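Side-chain contacts in pyridine synthase TbtD (Thermobispora bispora, PDB 5WA4), which probably closes the central pyridine ring of the thiopeptide thiomuracin by a formal [4+2] aza-cycloaddition, recognising its substrate through an N-terminal leader peptide: residues 167-170 with 171-175; 319-322 with 323-327; 328-332 with 333-337; 338-341 with 342-346. All blocks are in the same frame, centred on the assembly; numbering follows the deposited sequence.

Contact 1 of 4, residues 167-170 with 171-175; sequences IAFD and LVVAT
Phe-169 turns one face of its ring to Val-173, one helical turn later. The methyl CG2 of Val-173 sits over that face, 3.8 Å from the ring centroid and 14° off the ring normal. This is a CH-pi contact. CE1 is the nearest ring atom, also at 3.8 Å from Val-173 CG2. The first torsion of Phe-169 explains the meeting: CG is anti to the backbone N (chi1 -179°), which swings the ring alongside the next turn. The CG2 branch of Val-173 lies beside its own backbone N. On a second side of the helix Ile-167 and Leu-171 lie next to each other with their ends turned in one direction. Their methyls touch loosely, with Ile-167 CG2 4.1 Å from Leu-171 CD1. Both pairs are i to i+4 contacts on helix 164-178, in the all-helical part of the chain; the residues that touch here are buried. Leu-171 N donates to Ile-167 O at 3.0 Å in a nearly straight bond, and Val-173 N donates to Phe-169 O at 3.0 Å. Leu-171 O accepts twice, from Thr-175 N and from the hydroxyl Thr-175 OG1. The OG1 bond is 3.2 Å to Leu-171 O and comes from above the carbonyl plane. Asp-170 is buried as well, and its OD1 forms a salt bridge with Arg-226. Phe-169 also packs on Val-338 and Ala-342 of helix 332-352, and on an apolar side chain of the bound peptide.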
ATOM      1  N   ILE E 167      30.584  25.822 -10.560  1.00 44.70           N
ATOM      2  CA  ILE E 167      29.620  26.897 -10.576  1.00 55.15           C
ATOM      3  C   ILE E 167      28.355  26.433  -9.840  1.00 49.35           C
ATOM      4  O   ILE E 167      27.874  27.111  -8.924  1.00 48.48           O
ATOM      5  CB  ILE E 167      29.289  27.336 -12.000  1.00 57.78           C
ATOM      6  CG1 ILE E 167      30.554  27.925 -12.652  1.00 50.44           C
ATOM      7  CG2 ILE E 167      28.117  28.323 -11.981  1.00 41.02           C
ATOM      8  CD1 ILE E 167      30.400  28.343 -14.129  1.00 52.33           C
ATOM      9  N   ALA E 168      27.862  25.255 -10.209  1.00 46.74           N
ATOM     10  CA  ALA E 168      26.691  24.683  -9.565  1.00 47.91           C
ATOM     11  C   ALA E 168      26.896  24.527  -8.065  1.00 51.36           C
ATOM     12  O   ALA E 168      25.975  24.771  -7.287  1.00 53.05           O
ATOM     13  CB  ALA E 168      26.340  23.372 -10.169  1.00 43.66           C
ATOM     14  N   PHE E 169      28.090  24.141  -7.640  1.00 49.18           N
ATOM     15  CA  PHE E 169      28.311  23.996  -6.207  1.00 47.14           C
ATOM     16  C   PHE E 169      28.073  25.340  -5.520  1.00 52.89           C
ATOM     17  O   PHE E 169      27.316  25.416  -4.550  1.00 50.09           O
ATOM     18  CB  PHE E 169      29.717  23.476  -5.918  1.00 50.82           C
ATOM     19  CG  PHE E 169      30.014  23.281  -4.447  1.00 49.74           C
ATOM     20  CD1 PHE E 169      30.585  24.301  -3.697  1.00 43.64           C
ATOM     21  CD2 PHE E 169      29.729  22.081  -3.819  1.00 49.95           C
ATOM     22  CE1 PHE E 169      30.863  24.120  -2.343  1.00 50.34           C
ATOM     23  CE2 PHE E 169      30.017  21.895  -2.463  1.00 51.03           C
ATOM     24  CZ  PHE E 169      30.587  22.914  -1.731  1.00 44.06           C
ATOM     25  N   ASP E 170      28.695  26.397  -6.049  1.00 52.27           N
ATOM     26  CA  ASP E 170      28.570  27.736  -5.478  1.00 51.75           C
ATOM     27  C   ASP E 170      27.088  28.180  -5.408  1.00 53.43           C
ATOM     28  O   ASP E 170      26.593  28.518  -4.329  1.00 47.27           O
ATOM     29  CB  ASP E 170      29.387  28.768  -6.282  1.00 60.34           C
ATOM     30  CG  ASP E 170      30.916  28.546  -6.214  1.00 57.91           C
ATOM     31  OD1 ASP E 170      31.417  27.897  -5.276  1.00 54.58           O
ATOM     32  OD2 ASP E 170      31.627  29.067  -7.109  1.00 61.30           O
ATOM     33  N   LEU E 171      26.386  28.157  -6.544  1.00 51.48           N
ATOM     34  CA  LEU E 171      24.990  28.595  -6.589  1.00 45.19           C
ATOM     35  C   LEU E 171      24.111  27.824  -5.620  1.00 49.46           C
ATOM     36  O   LEU E 171      23.389  28.415  -4.814  1.00 50.54           O
ATOM     37  CB  LEU E 171      24.425  28.466  -8.000  1.00 41.39           C
ATOM     38  CG  LEU E 171      25.123  29.384  -8.998  1.00 41.97           C
ATOM     39  CD1 LEU E 171      24.463  29.335 -10.381  1.00 38.89           C
ATOM     40  CD2 LEU E 171      25.206  30.800  -8.442  1.00 38.01           C
ATOM     41  N   VAL E 172      24.173  26.502  -5.693  1.00 48.15           N
ATOM     42  CA  VAL E 172      23.366  25.656  -4.815  1.00 49.13           C
ATOM     43  C   VAL E 172      23.608  25.971  -3.336  1.00 44.76           C
ATOM     44  O   VAL E 172      22.671  26.165  -2.585  1.00 48.81           O
ATOM     45  CB  VAL E 172      23.642  24.159  -5.110  1.00 44.87           C
ATOM     46  CG1 VAL E 172      23.523  23.307  -3.872  1.00 41.87           C
ATOM     47  CG2 VAL E 172      22.727  23.669  -6.210  1.00 39.28           C
ATOM     48  N   VAL E 173      24.867  26.035  -2.927  1.00 49.36           N
ATOM     49  CA  VAL E 173      25.205  26.357  -1.541  1.00 52.60           C
ATOM     50  C   VAL E 173      24.711  27.757  -1.135  1.00 48.03           C
ATOM     51  O   VAL E 173      24.222  27.946  -0.026  1.00 44.64           O
ATOM     52  CB  VAL E 173      26.744  26.284  -1.307  1.00 51.97           C
ATOM     53  CG1 VAL E 173      27.107  26.715   0.109  1.00 57.45           C
ATOM     54  CG2 VAL E 173      27.267  24.890  -1.567  1.00 54.49           C
ATOM     55  N   ALA E 174      24.846  28.727  -2.040  1.00 44.50           N
ATOM     56  CA  ALA E 174      24.570  30.126  -1.721  1.00 49.12           C
ATOM     57  C   ALA E 174      23.080  30.356  -1.466  1.00 52.97           C
ATOM     58  O   ALA E 174      22.694  31.044  -0.506  1.00 45.95           O
ATOM     59  CB  ALA E 174      25.060  31.033  -2.830  1.00 43.45           C
ATOM     60  N   THR E 175      22.254  29.772  -2.333  1.00 49.81           N
ATOM     61  CA  THR E 175      20.813  29.806  -2.175  1.00 42.92           C
ATOM     62  C   THR E 175      20.355  29.193  -0.839  1.00 52.74           C
ATOM     63  O   THR E 175      19.490  29.770  -0.144  1.00 53.14           O
ATOM     64  CB  THR E 175      20.134  29.102  -3.348  1.00 46.87           C
ATOM     65  OG1 THR E 175      20.532  29.753  -4.561  1.00 52.48           O
ATOM     66  CG2 THR E 175      18.623  29.176  -3.232  1.00 54.24           C
TER

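Contact 2 of 4, residues 319-322 with 323-327; sequences NCTY and LHLTR
Helix 307-328 runs through the middle of the chain, and this contact covers its last turns. Tyr-322 and Leu-325 form the apolar pair, spaced i to i+3. The methyl CD1 of Leu-325 comes up to the edge of the Tyr-322 ring, near its plane, with Tyr-322 CD1 4.4 Å away from Leu-325 CD1. This is a loose touch. Both side chains start with CG anti to the carbonyl carbon (chi1 -64° in Tyr-322, -52° in Leu-325), which lays them back along the helix. The tyrosine ring also stacks with His-194, Arg-335 packs against it, and Cys-339 of helix 332-352 meets its hydroxyl end. His-324 takes the other course. Its CG is anti to the backbone N, and the imidazole leaves the turn to stack with Trp-249. Thr-321 CG2 lies 4.3 Å from Leu-325 CD1, while its hydroxyl bonds with Thr-175 and Trp-249. Backbone bonds hold these turns. Leu-325 N donates to Thr-321 O at 3.0 Å, and Thr-326 N to Tyr-322 O at 3.1 Å. Thr-321 O also takes a weak bond from His-324 N. The side chain of Leu-325 lies against the same carbonyl, with Leu-325 CG 3.4 Å from Thr-321 O.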
ATOM      1  N   ASN E 319      14.425  25.444  -6.135  1.00 51.24           N
ATOM      2  CA  ASN E 319      14.064  24.713  -7.338  1.00 54.73           C
ATOM      3  C   ASN E 319      14.350  25.505  -8.595  1.00 51.32           C
ATOM      4  O   ASN E 319      14.718  24.943  -9.628  1.00 53.48           O
ATOM      5  CB  ASN E 319      12.606  24.296  -7.302  1.00 54.98           C
ATOM      6  CG  ASN E 319      12.453  22.852  -6.915  1.00 67.02           C
ATOM      7  OD1 ASN E 319      12.345  22.521  -5.729  1.00 61.53           O
ATOM      8  ND2 ASN E 319      12.497  21.969  -7.913  1.00 73.34           N
ATOM      9  N   CYS E 320      14.195  26.814  -8.500  1.00 46.57           N
ATOM     10  CA  CYS E 320      14.534  27.678  -9.607  1.00 50.27           C
ATOM     11  C   CYS E 320      16.062  27.600  -9.862  1.00 53.55           C
ATOM     12  O   CYS E 320      16.518  27.632 -11.004  1.00 46.33           O
ATOM     13  CB  CYS E 320      14.063  29.116  -9.312  1.00 54.65           C
ATOM     14  SG  CYS E 320      12.271  29.412  -9.681  1.00 56.75           S
ATOM     15  N   THR E 321      16.849  27.479  -8.798  1.00 51.62           N
ATOM     16  CA  THR E 321      18.279  27.323  -8.962  1.00 48.25           C
ATOM     17  C   THR E 321      18.592  26.058  -9.767  1.00 53.22           C
ATOM     18  O   THR E 321      19.344  26.111 -10.762  1.00 48.62           O
ATOM     19  CB  THR E 321      19.001  27.255  -7.624  1.00 47.12           C
ATOM     20  OG1 THR E 321      18.904  28.521  -6.971  1.00 52.97           O
ATOM     21  CG2 THR E 321      20.465  26.913  -7.833  1.00 46.25           C
ATOM     22  N   TYR E 322      18.013  24.934  -9.343  1.00 47.79           N
ATOM     23  CA  TYR E 322      18.225  23.685 -10.055  1.00 43.26           C
ATOM     24  C   TYR E 322      17.838  23.884 -11.510  1.00 41.37           C
ATOM     25  O   TYR E 322      18.533  23.408 -12.386  1.00 48.53           O
ATOM     26  CB  TYR E 322      17.424  22.536  -9.441  1.00 41.76           C
ATOM     27  CG  TYR E 322      17.807  22.169  -8.017  1.00 44.71           C
ATOM     28  CD1 TYR E 322      19.066  22.483  -7.501  1.00 40.94           C
ATOM     29  CD2 TYR E 322      16.909  21.499  -7.192  1.00 42.70           C
ATOM     30  CE1 TYR E 322      19.410  22.144  -6.201  1.00 40.87           C
ATOM     31  CE2 TYR E 322      17.239  21.144  -5.903  1.00 37.50           C
ATOM     32  CZ  TYR E 322      18.486  21.467  -5.401  1.00 48.83           C
ATOM     33  OH  TYR E 322      18.800  21.132  -4.089  1.00 44.71           O
ATOM     34  N   LEU E 323      16.758  24.619 -11.774  1.00 41.62           N
ATOM     35  CA  LEU E 323      16.284  24.800 -13.146  1.00 43.50           C
ATOM     36  C   LEU E 323      17.270  25.646 -13.979  1.00 50.75           C
ATOM     37  O   LEU E 323      17.371  25.477 -15.214  1.00 48.04           O
ATOM     38  CB  LEU E 323      14.885  25.431 -13.161  1.00 47.88           C
ATOM     39  CG  LEU E 323      13.609  24.611 -12.891  1.00 46.70           C
ATOM     40  CD1 LEU E 323      12.418  25.524 -12.903  1.00 44.65           C
ATOM     41  CD2 LEU E 323      13.385  23.527 -13.930  1.00 41.70           C
ATOM     42  N   HIS E 324      17.998  26.530 -13.293  1.00 44.49           N
ATOM     43  CA  HIS E 324      19.059  27.342 -13.885  1.00 41.69           C
ATOM     44  C   HIS E 324      20.214  26.433 -14.306  1.00 48.55           C
ATOM     45  O   HIS E 324      20.639  26.454 -15.451  1.00 48.95           O
ATOM     46  CB  HIS E 324      19.531  28.384 -12.871  1.00 39.76           C
ATOM     47  CG  HIS E 324      20.605  29.321 -13.361  1.00 53.67           C
ATOM     48  ND1 HIS E 324      20.472  30.087 -14.505  1.00 53.93           N
ATOM     49  CD2 HIS E 324      21.809  29.652 -12.826  1.00 40.62           C
ATOM     50  CE1 HIS E 324      21.549  30.842 -14.652  1.00 48.72           C
ATOM     51  NE2 HIS E 324      22.372  30.603 -13.643  1.00 42.50           N
ATOM     52  N   LEU E 325      20.712  25.630 -13.365  1.00 47.83           N
ATOM     53  CA  LEU E 325      21.817  24.717 -13.619  1.00 43.34           C
ATOM     54  C   LEU E 325      21.508  23.804 -14.820  1.00 47.10           C
ATOM     55  O   LEU E 325      22.378  23.569 -15.647  1.00 49.01           O
ATOM     56  CB  LEU E 325      22.134  23.874 -12.378  1.00 33.30           C
ATOM     57  CG  LEU E 325      22.356  24.646 -11.082  1.00 38.54           C
ATOM     58  CD1 LEU E 325      22.589  23.729  -9.894  1.00 40.95           C
ATOM     59  CD2 LEU E 325      23.476  25.659 -11.205  1.00 44.70           C
ATOM     60  N   THR E 326      20.281  23.309 -14.941  1.00 47.03           N
ATOM     61  CA  THR E 326      19.927  22.553 -16.142  1.00 47.65           C
ATOM     62  C   THR E 326      20.072  23.450 -17.385  1.00 50.31           C
ATOM     63  O   THR E 326      20.413  22.978 -18.474  1.00 53.28           O
ATOM     64  CB  THR E 326      18.485  21.944 -16.052  1.00 41.28           C
ATOM     65  OG1 THR E 326      18.532  20.717 -15.318  1.00 42.00           O
ATOM     66  CG2 THR E 326      17.889  21.658 -17.445  1.00 25.96           C
ATOM     67  N   ARG E 327      19.852  24.749 -17.225  1.00 50.48           N
ATOM     68  CA  ARG E 327      19.975  25.661 -18.363  1.00 52.42           C
ATOM     69  C   ARG E 327      21.461  25.893 -18.699  1.00 56.35           C
ATOM     70  O   ARG E 327      21.803  26.269 -19.823  1.00 55.53           O
ATOM     71  CB  ARG E 327      19.287  26.985 -18.056  1.00 47.05           C
ATOM     72  CG  ARG E 327      18.798  27.746 -19.246  1.00 46.40           C
ATOM     73  CD  ARG E 327      18.186  29.030 -18.738  1.00 44.57           C
ATOM     74  NE  ARG E 327      17.877  29.978 -19.796  1.00 47.85           N
ATOM     75  CZ  ARG E 327      17.777  31.287 -19.590  1.00 52.92           C
ATOM     76  NH1 ARG E 327      17.975  31.776 -18.371  1.00 52.26           N
ATOM     77  NH2 ARG E 327      17.490  32.106 -20.596  1.00 51.86           N
TER

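Contact 3 of 4, residues 328-332 with 333-337; sequences LGLTP and HQRFL
Thr-331 and Gln-334 cross at the start of helix 332-352 and form a capping box. Thr-331 is the N-cap. Its OG1 stands between the backbone N and the carbonyl carbon (chi1 65°), where it accepts from Gln-334 N at 3.1 Å. The glutamine answers: its extended chain runs back toward the cap, and Gln-334 OE1 takes the N-H of Thr-331 at 3.2 Å. That bond lies in the plane of the glutamine's side-chain carbonyl, on a lone pair. A weak bond from Thr-331 OG1 reaches the same oxygen. The buried Leu-330 lies across the glutamine at a slant, with Leu-330 CG 3.7 Å from Gln-334 CB. Leu-330 CD2 lies 3.5 Å from Arg-335 CA. Arg-335 bends at chi3 (-42°), which brings one face of its guanidinium over Pro-332. Arg-335 NH2 is 3.7 Å from Pro-332 CA, while NH1 bonds to His-194 NE2. Just before the cap, Gly-329 has a positive phi and ends helix 307-328 in a Schellman motif, so one short loop closes one helix and opens the next. The imidazole of His-333 bonds to Tyr-198, and Thr-331 packs on Asp-93 of the second subunit. The box satisfies two N-H groups, one on the N-cap and one in the first turn, with side-chain oxygens, which is consistent with a well-defined start to the helix.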
ATOM      1  N   LEU E 328      22.330  25.672 -17.711  1.00 50.98           N
ATOM      2  CA  LEU E 328      23.776  25.803 -17.894  1.00 52.13           C
ATOM      3  C   LEU E 328      24.397  24.564 -18.558  1.00 58.55           C
ATOM      4  O   LEU E 328      25.537  24.612 -19.019  1.00 62.85           O
ATOM      5  CB  LEU E 328      24.479  26.057 -16.556  1.00 45.43           C
ATOM      6  CG  LEU E 328      24.102  27.296 -15.740  1.00 44.16           C
ATOM      7  CD1 LEU E 328      24.999  27.430 -14.517  1.00 40.94           C
ATOM      8  CD2 LEU E 328      24.162  28.552 -16.581  1.00 44.16           C
ATOM      9  N   GLY E 329      23.661  23.457 -18.590  1.00 50.33           N
ATOM     10  CA  GLY E 329      24.161  22.233 -19.177  1.00 41.02           C
ATOM     11  C   GLY E 329      24.323  21.084 -18.193  1.00 47.17           C
ATOM     12  O   GLY E 329      24.531  19.944 -18.611  1.00 60.57           O
ATOM     13  N   LEU E 330      24.236  21.369 -16.896  1.00 49.03           N
ATOM     14  CA  LEU E 330      24.384  20.350 -15.845  1.00 45.95           C
ATOM     15  C   LEU E 330      23.431  19.184 -16.048  1.00 44.71           C
ATOM     16  O   LEU E 330      22.258  19.372 -16.366  1.00 51.42           O
ATOM     17  CB  LEU E 330      24.149  20.954 -14.457  1.00 40.40           C
ATOM     18  CG  LEU E 330      24.954  20.301 -13.338  1.00 48.09           C
ATOM     19  CD1 LEU E 330      26.432  20.659 -13.509  1.00 50.11           C
ATOM     20  CD2 LEU E 330      24.477  20.737 -11.964  1.00 45.33           C
ATOM     21  N   THR E 331      23.935  17.972 -15.888  1.00 50.34           N
ATOM     22  CA  THR E 331      23.093  16.780 -16.037  1.00 54.66           C
ATOM     23  C   THR E 331      22.495  16.487 -14.680  1.00 49.63           C
ATOM     24  O   THR E 331      23.134  16.778 -13.664  1.00 55.87           O
ATOM     25  CB  THR E 331      23.902  15.545 -16.553  1.00 55.08           C
ATOM     26  OG1 THR E 331      24.876  15.147 -15.570  1.00 54.59           O
ATOM     27  CG2 THR E 331      24.607  15.875 -17.849  1.00 46.04           C
ATOM     28  N   PRO E 332      21.278  15.932 -14.645  1.00 46.40           N
ATOM     29  CA  PRO E 332      20.665  15.598 -13.347  1.00 48.31           C
ATOM     30  C   PRO E 332      21.643  14.897 -12.417  1.00 48.32           C
ATOM     31  O   PRO E 332      21.708  15.255 -11.236  1.00 51.68           O
ATOM     32  CB  PRO E 332      19.503  14.684 -13.733  1.00 37.90           C
ATOM     33  CG  PRO E 332      19.072  15.218 -15.062  1.00 33.19           C
ATOM     34  CD  PRO E 332      20.331  15.755 -15.758  1.00 46.92           C
ATOM     35  N   HIS E 333      22.442  13.984 -12.973  1.00 47.76           N
ATOM     36  CA  HIS E 333      23.438  13.226 -12.225  1.00 43.95           C
ATOM     37  C   HIS E 333      24.485  14.144 -11.635  1.00 46.86           C
ATOM     38  O   HIS E 333      24.883  14.001 -10.471  1.00 45.83           O
ATOM     39  CB  HIS E 333      24.126  12.186 -13.128  1.00 51.48           C
ATOM     40  CG  HIS E 333      25.138  11.355 -12.411  1.00 42.59           C
ATOM     41  ND1 HIS E 333      24.795  10.283 -11.622  1.00 50.48           N
ATOM     42  CD2 HIS E 333      26.480  11.494 -12.292  1.00 43.17           C
ATOM     43  CE1 HIS E 333      25.883   9.773 -11.069  1.00 48.13           C
ATOM     44  NE2 HIS E 333      26.919  10.489 -11.469  1.00 50.64           N
ATOM     45  N   GLN E 334      24.956  15.089 -12.439  1.00 48.63           N
ATOM     46  CA  GLN E 334      25.935  16.034 -11.923  1.00 47.96           C
ATOM     47  C   GLN E 334      25.291  16.862 -10.806  1.00 49.04           C
ATOM     48  O   GLN E 334      25.918  17.098  -9.766  1.00 49.45           O
ATOM     49  CB  GLN E 334      26.480  16.930 -13.038  1.00 50.78           C
ATOM     50  CG  GLN E 334      27.406  16.248 -14.047  1.00 46.27           C
ATOM     51  CD  GLN E 334      27.882  17.201 -15.139  1.00 50.56           C
ATOM     52  OE1 GLN E 334      27.095  17.700 -15.947  1.00 44.26           O
ATOM     53  NE2 GLN E 334      29.181  17.482 -15.144  1.00 71.60           N
ATOM     54  N   ARG E 335      24.034  17.277 -11.003  1.00 49.85           N
ATOM     55  CA  ARG E 335      23.319  18.053  -9.985  1.00 43.09           C
ATOM     56  C   ARG E 335      23.227  17.297  -8.667  1.00 46.74           C
ATOM     57  O   ARG E 335      23.603  17.843  -7.611  1.00 41.25           O
ATOM     58  CB  ARG E 335      21.919  18.431 -10.451  1.00 45.79           C
ATOM     59  CG  ARG E 335      21.270  19.539  -9.572  1.00 52.54           C
ATOM     60  CD  ARG E 335      19.738  19.456  -9.582  1.00 39.20           C
ATOM     61  NE  ARG E 335      19.293  19.187 -10.940  1.00 43.56           N
ATOM     62  CZ  ARG E 335      18.356  18.304 -11.254  1.00 49.31           C
ATOM     63  NH1 ARG E 335      17.751  17.615 -10.297  1.00 48.71           N
ATOM     64  NH2 ARG E 335      18.022  18.113 -12.528  1.00 55.46           N
ATOM     65  N   PHE E 336      22.763  16.042  -8.714  1.00 41.35           N
ATOM     66  CA  PHE E 336      22.691  15.249  -7.487  1.00 39.69           C
ATOM     67  C   PHE E 336      24.053  15.067  -6.820  1.00 47.65           C
ATOM     68  O   PHE E 336      24.156  15.100  -5.595  1.00 48.11           O
ATOM     69  CB  PHE E 336      22.032  13.911  -7.759  1.00 40.45           C
ATOM     70  CG  PHE E 336      20.609  14.053  -8.209  1.00 48.47           C
ATOM     71  CD1 PHE E 336      19.683  14.719  -7.404  1.00 54.18           C
ATOM     72  CD2 PHE E 336      20.195  13.578  -9.431  1.00 47.87           C
ATOM     73  CE1 PHE E 336      18.359  14.890  -7.811  1.00 54.43           C
ATOM     74  CE2 PHE E 336      18.867  13.743  -9.849  1.00 55.53           C
ATOM     75  CZ  PHE E 336      17.951  14.400  -9.041  1.00 50.03           C
ATOM     76  N   LEU E 337      25.111  14.932  -7.613  1.00 47.21           N
ATOM     77  CA  LEU E 337      26.443  14.785  -7.044  1.00 45.85           C
ATOM     78  C   LEU E 337      26.876  16.053  -6.340  1.00 45.56           C
ATOM     79  O   LEU E 337      27.366  16.010  -5.202  1.00 49.03           O
ATOM     80  CB  LEU E 337      27.455  14.429  -8.128  1.00 56.74           C
ATOM     81  CG  LEU E 337      28.931  14.512  -7.753  1.00 48.39           C
ATOM     82  CD1 LEU E 337      29.247  13.436  -6.731  1.00 44.78           C
ATOM     83  CD2 LEU E 337      29.797  14.410  -9.006  1.00 45.35           C
TER

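Contact 4 of 4, residues 338-341 with 342-346; sequences VCHL and AADAA
Asp-344 reaches back one turn toward His-340. Its CB lies 3.8 Å from His-340 O, beside the backbone of the preceding turn. CG is anti to the carbonyl carbon (chi1 -86°), and Asp-344 CG is also 3.8 Å from His-340 O. At the tip, OD2 comes to the imidazole, 3.5 Å from His-340 NE2 and 3.6 Å from His-340 CD2. The ring and the carboxylate cross with their planes 79° apart, and the oxygen approaches the ring obliquely. The other oxygen, OD1, makes a salt bridge with Arg-192 of helix 184-201. It also has a long, weak ion pair with Arg-213 of the third subunit. His-340 reaches its place with CG anti to its backbone N (chi1 -178°), and its ring also meets that of Trp-212. This i to i+4 pair lies on helix 332-352, in the helical part of the chain. Ala-342, Ala-343, Ala-345 and Ala-346 make much of the rest small and apolar. Ala-342 CB lies 3.6 Å from Val-338 O, and Ala-345 CB 3.4 Å from Leu-341 O. Neighbouring helices pack on the methyl groups: Ala-342 meets Val-173 of helix 164-178, and Ala-345 meets Leu-227. Leu-341 packs on an apolar side chain of the bound peptide. Asp-344 N donates to His-340 O at 3.1 Å, so the pair is joined through the backbone as well. Asp-344 is buried, and its salt bridge with Arg-192 would be expected to favour the charged carboxylate; that negative charge may in turn make the imidazole of His-340 easier to protonate, though nearby arginines would oppose this.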
ATOM      1  N   VAL E 338      26.704  17.187  -7.014  1.00 45.21           N
ATOM      2  CA  VAL E 338      26.971  18.487  -6.383  1.00 46.60           C
ATOM      3  C   VAL E 338      26.178  18.721  -5.061  1.00 45.62           C
ATOM      4  O   VAL E 338      26.766  19.143  -4.059  1.00 38.87           O
ATOM      5  CB  VAL E 338      26.696  19.617  -7.372  1.00 44.88           C
ATOM      6  CG1 VAL E 338      26.550  20.930  -6.656  1.00 41.63           C
ATOM      7  CG2 VAL E 338      27.823  19.673  -8.392  1.00 44.43           C
ATOM      8  N   CYS E 339      24.874  18.411  -5.033  1.00 47.93           N
ATOM      9  CA  CYS E 339      24.115  18.538  -3.779  1.00 46.29           C
ATOM     10  C   CYS E 339      24.671  17.591  -2.742  1.00 46.41           C
ATOM     11  O   CYS E 339      24.744  17.924  -1.563  1.00 50.96           O
ATOM     12  CB  CYS E 339      22.619  18.241  -3.945  1.00 46.53           C
ATOM     13  SG  CYS E 339      21.699  19.271  -5.114  1.00 54.07           S
ATOM     14  N   HIS E 340      25.037  16.392  -3.160  1.00 45.19           N
ATOM     15  CA  HIS E 340      25.509  15.443  -2.179  1.00 48.29           C
ATOM     16  C   HIS E 340      26.824  15.951  -1.556  1.00 52.82           C
ATOM     17  O   HIS E 340      27.034  15.844  -0.336  1.00 50.31           O
ATOM     18  CB  HIS E 340      25.690  14.070  -2.792  1.00 45.83           C
ATOM     19  CG  HIS E 340      26.123  13.038  -1.809  1.00 47.57           C
ATOM     20  ND1 HIS E 340      25.230  12.242  -1.126  1.00 58.02           N
ATOM     21  CD2 HIS E 340      27.354  12.714  -1.344  1.00 54.96           C
ATOM     22  CE1 HIS E 340      25.894  11.447  -0.306  1.00 63.21           C
ATOM     23  NE2 HIS E 340      27.185  11.719  -0.414  1.00 58.44           N
ATOM     24  N   LEU E 341      27.685  16.536  -2.384  1.00 46.43           N
ATOM     25  CA  LEU E 341      28.942  17.088  -1.884  1.00 48.25           C
ATOM     26  C   LEU E 341      28.717  18.340  -1.025  1.00 54.08           C
ATOM     27  O   LEU E 341      29.451  18.579  -0.064  1.00 52.89           O
ATOM     28  CB  LEU E 341      29.889  17.401  -3.050  1.00 51.96           C
ATOM     29  CG  LEU E 341      30.433  16.159  -3.773  1.00 55.84           C
ATOM     30  CD1 LEU E 341      31.147  16.502  -5.078  1.00 48.34           C
ATOM     31  CD2 LEU E 341      31.342  15.390  -2.826  1.00 54.40           C
ATOM     32  N   ALA E 342      27.707  19.146  -1.351  1.00 55.98           N
ATOM     33  CA  ALA E 342      27.426  20.305  -0.506  1.00 49.13           C
ATOM     34  C   ALA E 342      27.051  19.820   0.868  1.00 48.06           C
ATOM     35  O   ALA E 342      27.584  20.315   1.859  1.00 54.28           O
ATOM     36  CB  ALA E 342      26.344  21.159  -1.073  1.00 44.66           C
ATOM     37  N   ALA E 343      26.180  18.822   0.935  1.00 42.44           N
ATOM     38  CA  ALA E 343      25.685  18.380   2.239  1.00 54.10           C
ATOM     39  C   ALA E 343      26.786  17.720   3.089  1.00 53.87           C
ATOM     40  O   ALA E 343      26.822  17.891   4.309  1.00 60.48           O
ATOM     41  CB  ALA E 343      24.483  17.438   2.074  1.00 42.29           C
ATOM     42  N   ASP E 344      27.681  16.973   2.458  1.00 54.51           N
ATOM     43  CA  ASP E 344      28.861  16.457   3.171  1.00 66.33           C
ATOM     44  C   ASP E 344      29.697  17.618   3.742  1.00 58.10           C
ATOM     45  O   ASP E 344      30.057  17.600   4.907  1.00 58.86           O
ATOM     46  CB  ASP E 344      29.745  15.569   2.257  1.00 58.14           C
ATOM     47  CG  ASP E 344      29.294  14.105   2.215  1.00 58.78           C
ATOM     48  OD1 ASP E 344      28.497  13.678   3.081  1.00 63.67           O
ATOM     49  OD2 ASP E 344      29.753  13.371   1.309  1.00 61.63           O
ATOM     50  N   ALA E 345      29.997  18.614   2.911  1.00 52.20           N
ATOM     51  CA  ALA E 345      30.762  19.782   3.331  1.00 52.71           C
ATOM     52  C   ALA E 345      30.083  20.533   4.484  1.00 64.26           C
ATOM     53  O   ALA E 345      30.720  20.837   5.497  1.00 62.56           O
ATOM     54  CB  ALA E 345      30.972  20.703   2.168  1.00 49.26           C
ATOM     55  N   ALA E 346      28.789  20.824   4.328  1.00 61.62           N
ATOM     56  CA  ALA E 346      28.027  21.494   5.376  1.00 55.77           C
ATOM     57  C   ALA E 346      28.065  20.712   6.671  1.00 55.57           C
ATOM     58  O   ALA E 346      28.260  21.282   7.726  1.00 64.50           O
ATOM     59  CB  ALA E 346      26.597  21.705   4.942  1.00 59.82           C
TER

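Contacts 1, 2 and 4 are buried turns inside three helices, and contact 3 is a surface contact where helix 307-328 gives way to helix 332-352. Contacts 3 and 4 share helix 332-352. Contact 2 lies nearest the centre of the chain: its centre is about 3 Å from that of the chain, and that of contact 4 about 19 Å. Helix 164-178, which carries contact 1, touches the other three: contact 2 through Val-172 and Tyr-322, contact 3 through Ala-168 and Leu-330, and contact 4 through Val-173. The chemistry follows the place. Contacts 1 and 2 rest on apolar and aromatic packing, contact 3 on capping bonds, and contact 4 sets a buried carboxylate beside an imidazole.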